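Local coordinates for protein fuculose-1-phosphate aldolase (Glaciozyma antarctica, PDB 4XXF) that belongs to the class II aldolase and adducin family, binds zinc and assembles from four chains, at residues G187-M199 / L231-F245. Residues are numbered along the deposited sequence; the frame is centred on the assembly and turned at random. Where two conformers were deposited one is given.
Sequences GTTIDSAVAWFIM and LGHEQAGYFQASPYF
Glu234 reaches from the first turn of helix 234-256 to the start of helix 190-213, its chain bent at chi2. OE1 accepts three hydrogen bonds. The one from Thr188 N is nearly straight, at 169°, from above the carboxylate plane. Thr188 OG1 uses the anti lone pair of OE1. Ser192 OG donates at 2.7 Å on the syn side, out of the plane. The other oxygen, OE2, takes Trp196 NE1 at 3.1 Å, close to the indole plane. Both carboxylate oxygens are thus held, fixing the group's rotation. Thr189 and Ser192 form a capping box, its return bond from Thr189 N to Ser192 OG weak. Glu234 binds at this helix start, which would probably favour its charged form. A water joins Glu234 O to both threonine hydroxyls.

Asp191 lies alongside Tyr238, with carboxylate and ring stacked, their planes 15° apart; Asp191 CG is 3.3 Å from Tyr238 CE2. Arg25 forms a salt bridge with Asp191 OD1. Two further waters tie OD1 to Tyr238 O and OD2 to Tyr238 OH.

The backbones approach most closely at small residues. Gly237 CA lies 4.3 Å from Ser192 CA, and Trp196 CH2 also reaches Gly237 CA. Ala195 CB meets Ala241 CB at 3.7 Å. Ile198 CD1 sits over the centre of the Tyr244 ring, a CH-pi contact at 3.6 Å to the centroid. Phe245 CZ touches the Ile190 and Val194 methyls. Tyr244 OH bonds to Thr41 N of the second subunit.

Helix 190-213 follows strand 182-187 and packs against strand 114-118. The axes of 190-199 and 234-245 come within 7.2 Å and cross at 75°. This is a helix crossing at small residues, Ser192 and Ala195 against Gly237 and Ala241, beside the sheet of an AraD-like aldolase fold.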
# COMPACT_ATOMS: atom_id res chain seq x y z
N GLY A 187 19.91 19.25 5.47
CA GLY A 187 19.32 20.06 6.51
C GLY A 187 20.31 20.59 7.51
O GLY A 187 21.39 20.04 7.70
N THR A 188 19.92 21.67 8.18
CA THR A 188 20.67 22.16 9.32
C THR A 188 20.43 21.27 10.53
O THR A 188 21.16 21.36 11.52
CB THR A 188 20.32 23.62 9.67
OG1 THR A 188 18.93 23.71 10.04
CG2 THR A 188 20.61 24.54 8.49
N THR A 189 19.40 20.43 10.45
CA THR A 189 19.13 19.40 11.44
C THR A 189 18.79 18.12 10.72
O THR A 189 18.39 18.15 9.56
CB THR A 189 17.97 19.74 12.40
OG1 THR A 189 16.76 19.95 11.64
CG2 THR A 189 18.29 20.96 13.25
N ILE A 190 18.95 16.99 11.40
CA ILE A 190 18.46 15.72 10.90
C ILE A 190 16.97 15.83 10.59
O ILE A 190 16.50 15.39 9.54
CB ILE A 190 18.67 14.60 11.93
CG1 ILE A 190 20.16 14.36 12.16
CG2 ILE A 190 17.96 13.31 11.51
CD1 ILE A 190 20.44 13.66 13.48
N ASP A 191 16.24 16.47 11.50
CA ASP A 191 14.79 16.57 11.37
C ASP A 191 14.37 17.27 10.09
O ASP A 191 13.52 16.78 9.36
CB ASP A 191 14.21 17.32 12.57
CG ASP A 191 14.56 16.67 13.90
OD1 ASP A 191 13.63 16.39 14.68
OD2 ASP A 191 15.76 16.43 14.16
N SER A 192 14.98 18.42 9.79
CA SER A 192 14.57 19.12 8.59
C SER A 192 14.96 18.35 7.34
O SER A 192 14.18 18.30 6.40
CB SER A 192 15.12 20.55 8.56
OG SER A 192 16.54 20.58 8.45
N ALA A 193 16.14 17.74 7.31
CA ALA A 193 16.51 16.93 6.15
C ALA A 193 15.49 15.81 5.90
O ALA A 193 15.15 15.52 4.75
CB ALA A 193 17.90 16.33 6.33
N VAL A 194 15.01 15.20 6.97
CA VAL A 194 14.00 14.15 6.89
C VAL A 194 12.67 14.70 6.39
O VAL A 194 12.06 14.09 5.50
CB VAL A 194 13.83 13.47 8.25
CG1 VAL A 194 12.60 12.58 8.28
CG2 VAL A 194 15.05 12.62 8.57
N ALA A 195 12.24 15.85 6.91
CA ALA A 195 11.00 16.47 6.42
C ALA A 195 11.09 16.72 4.93
O ALA A 195 10.16 16.41 4.19
CB ALA A 195 10.70 17.78 7.14
N TRP A 196 12.21 17.27 4.48
CA TRP A 196 12.32 17.57 3.05
C TRP A 196 12.29 16.30 2.21
O TRP A 196 11.69 16.29 1.13
CB TRP A 196 13.59 18.37 2.74
CG TRP A 196 13.79 19.62 3.56
CD1 TRP A 196 14.99 20.08 4.03
CD2 TRP A 196 12.80 20.58 3.99
NE1 TRP A 196 14.81 21.25 4.73
CE2 TRP A 196 13.47 21.57 4.73
CE3 TRP A 196 11.41 20.69 3.83
CZ2 TRP A 196 12.82 22.67 5.27
CZ3 TRP A 196 10.76 21.79 4.38
CH2 TRP A 196 11.47 22.75 5.11
N PHE A 197 12.88 15.21 2.69
CA PHE A 197 12.84 13.96 1.93
C PHE A 197 11.41 13.42 1.86
O PHE A 197 10.94 13.03 0.79
CB PHE A 197 13.79 12.91 2.52
CG PHE A 197 14.12 11.81 1.55
CD1 PHE A 197 13.22 10.78 1.33
CD2 PHE A 197 15.30 11.83 0.84
CE1 PHE A 197 13.49 9.79 0.40
CE2 PHE A 197 15.58 10.81 -0.06
CZ PHE A 197 14.67 9.80 -0.28
N ILE A 198 10.72 13.36 3.00
CA ILE A 198 9.34 12.89 3.03
C ILE A 198 8.46 13.72 2.09
O ILE A 198 7.65 13.19 1.33
CB ILE A 198 8.77 12.94 4.46
CG1 ILE A 198 9.43 11.87 5.33
CG2 ILE A 198 7.26 12.73 4.47
CD1 ILE A 198 9.20 12.09 6.84
N MET A 199 8.62 15.04 2.16
CA MET A 199 7.79 15.92 1.35
C MET A 199 8.12 15.82 -0.13
O MET A 199 7.22 15.91 -0.97
CB MET A 199 7.90 17.37 1.84
CG MET A 199 7.34 17.54 3.25
SD MET A 199 7.49 19.23 3.86
CE MET A 199 6.16 20.04 2.96
N LEU A 231 6.57 27.47 4.73
CA LEU A 231 6.87 26.03 4.74
C LEU A 231 8.30 25.66 4.45
O LEU A 231 8.71 24.53 4.69
CB LEU A 231 6.00 25.29 3.72
CG LEU A 231 4.48 25.38 3.85
CD1 LEU A 231 3.85 24.45 2.83
CD2 LEU A 231 4.03 25.02 5.26
N GLY A 232 9.06 26.60 3.89
CA GLY A 232 10.33 26.25 3.26
C GLY A 232 11.58 26.50 4.06
O GLY A 232 12.66 26.10 3.63
N HIS A 233 11.47 27.13 5.22
CA HIS A 233 12.66 27.46 6.02
C HIS A 233 12.95 26.35 7.02
O HIS A 233 12.13 25.46 7.23
CB HIS A 233 12.50 28.83 6.72
CG HIS A 233 11.31 28.92 7.63
ND1 HIS A 233 11.31 28.40 8.91
CD2 HIS A 233 10.11 29.52 7.47
CE1 HIS A 233 10.15 28.65 9.48
NE2 HIS A 233 9.40 29.33 8.63
N GLU A 234 14.13 26.41 7.62
CA GLU A 234 14.63 25.28 8.40
C GLU A 234 13.85 25.00 9.68
O GLU A 234 13.66 23.84 10.03
CB GLU A 234 16.12 25.49 8.70
CG GLU A 234 17.00 25.29 7.46
CD GLU A 234 16.94 23.85 6.96
OE1 GLU A 234 17.45 22.97 7.68
OE2 GLU A 234 16.37 23.61 5.87
N GLN A 235 13.37 26.04 10.36
CA GLN A 235 12.52 25.82 11.53
C GLN A 235 11.20 25.15 11.13
O GLN A 235 10.70 24.28 11.84
CB GLN A 235 12.25 27.12 12.27
CG GLN A 235 13.41 27.61 13.10
CD GLN A 235 13.11 28.91 13.79
OE1 GLN A 235 13.50 29.98 13.33
NE2 GLN A 235 12.39 28.83 14.91
N ALA A 236 10.63 25.57 10.00
CA ALA A 236 9.42 24.91 9.51
C ALA A 236 9.68 23.45 9.17
O ALA A 236 8.83 22.60 9.42
CB ALA A 236 8.87 25.64 8.29
N GLY A 237 10.85 23.17 8.61
CA GLY A 237 11.22 21.79 8.33
C GLY A 237 11.29 20.95 9.58
O GLY A 237 10.77 19.83 9.63
N TYR A 238 11.92 21.50 10.62
CA TYR A 238 12.01 20.82 11.90
C TYR A 238 10.61 20.45 12.40
O TYR A 238 10.34 19.31 12.79
CB TYR A 238 12.73 21.71 12.93
CG TYR A 238 13.17 20.94 14.16
CD1 TYR A 238 12.30 20.72 15.22
CD2 TYR A 238 14.43 20.38 14.21
CE1 TYR A 238 12.69 19.98 16.32
CE2 TYR A 238 14.83 19.64 15.30
CZ TYR A 238 13.96 19.44 16.35
OH TYR A 238 14.39 18.68 17.41
N PHE A 239 9.70 21.41 12.36
CA PHE A 239 8.35 21.18 12.87
C PHE A 239 7.57 20.20 11.98
O PHE A 239 6.85 19.32 12.48
CB PHE A 239 7.61 22.52 12.97
CG PHE A 239 6.34 22.46 13.75
CD1 PHE A 239 6.36 22.18 15.11
CD2 PHE A 239 5.12 22.72 13.15
CE1 PHE A 239 5.18 22.14 15.84
CE2 PHE A 239 3.94 22.68 13.88
CZ PHE A 239 3.98 22.39 15.23
N GLN A 240 7.73 20.31 10.67
CA GLN A 240 7.00 19.44 9.76
C GLN A 240 7.42 17.97 9.89
O GLN A 240 6.61 17.07 9.64
CB GLN A 240 7.16 19.94 8.31
CG GLN A 240 6.29 21.16 8.00
CD GLN A 240 6.67 21.86 6.70
OE1 GLN A 240 7.77 22.39 6.55
NE2 GLN A 240 5.75 21.88 5.75
N ALA A 241 8.66 17.71 10.32
CA ALA A 241 9.12 16.35 10.56
C ALA A 241 8.62 15.79 11.88
O ALA A 241 8.61 14.57 12.06
CB ALA A 241 10.65 16.29 10.54
N SER A 242 8.22 16.65 12.82
CA SER A 242 8.04 16.19 14.20
C SER A 242 7.03 15.04 14.40
O SER A 242 7.33 14.14 15.18
CB SER A 242 7.70 17.39 15.11
OG SER A 242 6.48 18.02 14.79
N PRO A 243 5.88 15.02 13.69
CA PRO A 243 4.99 13.88 13.94
C PRO A 243 5.60 12.53 13.53
O PRO A 243 5.30 11.52 14.15
CB PRO A 243 3.74 14.20 13.10
CG PRO A 243 4.14 15.28 12.17
CD PRO A 243 5.27 16.03 12.80
N TYR A 244 6.48 12.52 12.53
CA TYR A 244 7.08 11.26 12.09
C TYR A 244 8.02 10.73 13.17
O TYR A 244 8.07 9.51 13.42
CB TYR A 244 7.82 11.44 10.76
CG TYR A 244 6.91 11.89 9.64
CD1 TYR A 244 6.20 10.97 8.87
CD2 TYR A 244 6.75 13.24 9.36
CE1 TYR A 244 5.34 11.40 7.85
CE2 TYR A 244 5.92 13.67 8.37
CZ TYR A 244 5.21 12.77 7.62
OH TYR A 244 4.38 13.22 6.63
N PHE A 245 8.76 11.62 13.83
CA PHE A 245 9.60 11.20 14.94
C PHE A 245 8.80 10.78 16.16
O PHE A 245 9.16 9.82 16.83
CB PHE A 245 10.60 12.32 15.30
CG PHE A 245 11.72 12.46 14.31
CD1 PHE A 245 12.86 11.67 14.44
CD2 PHE A 245 11.64 13.33 13.23
CE1 PHE A 245 13.91 11.77 13.53
CE2 PHE A 245 12.69 13.44 12.31
CZ PHE A 245 13.82 12.64 12.46
O HOH W 1 16.11 22.63 11.28
O HOH W 2 11.09 17.24 14.55
O HOH W 3 16.67 17.13 16.71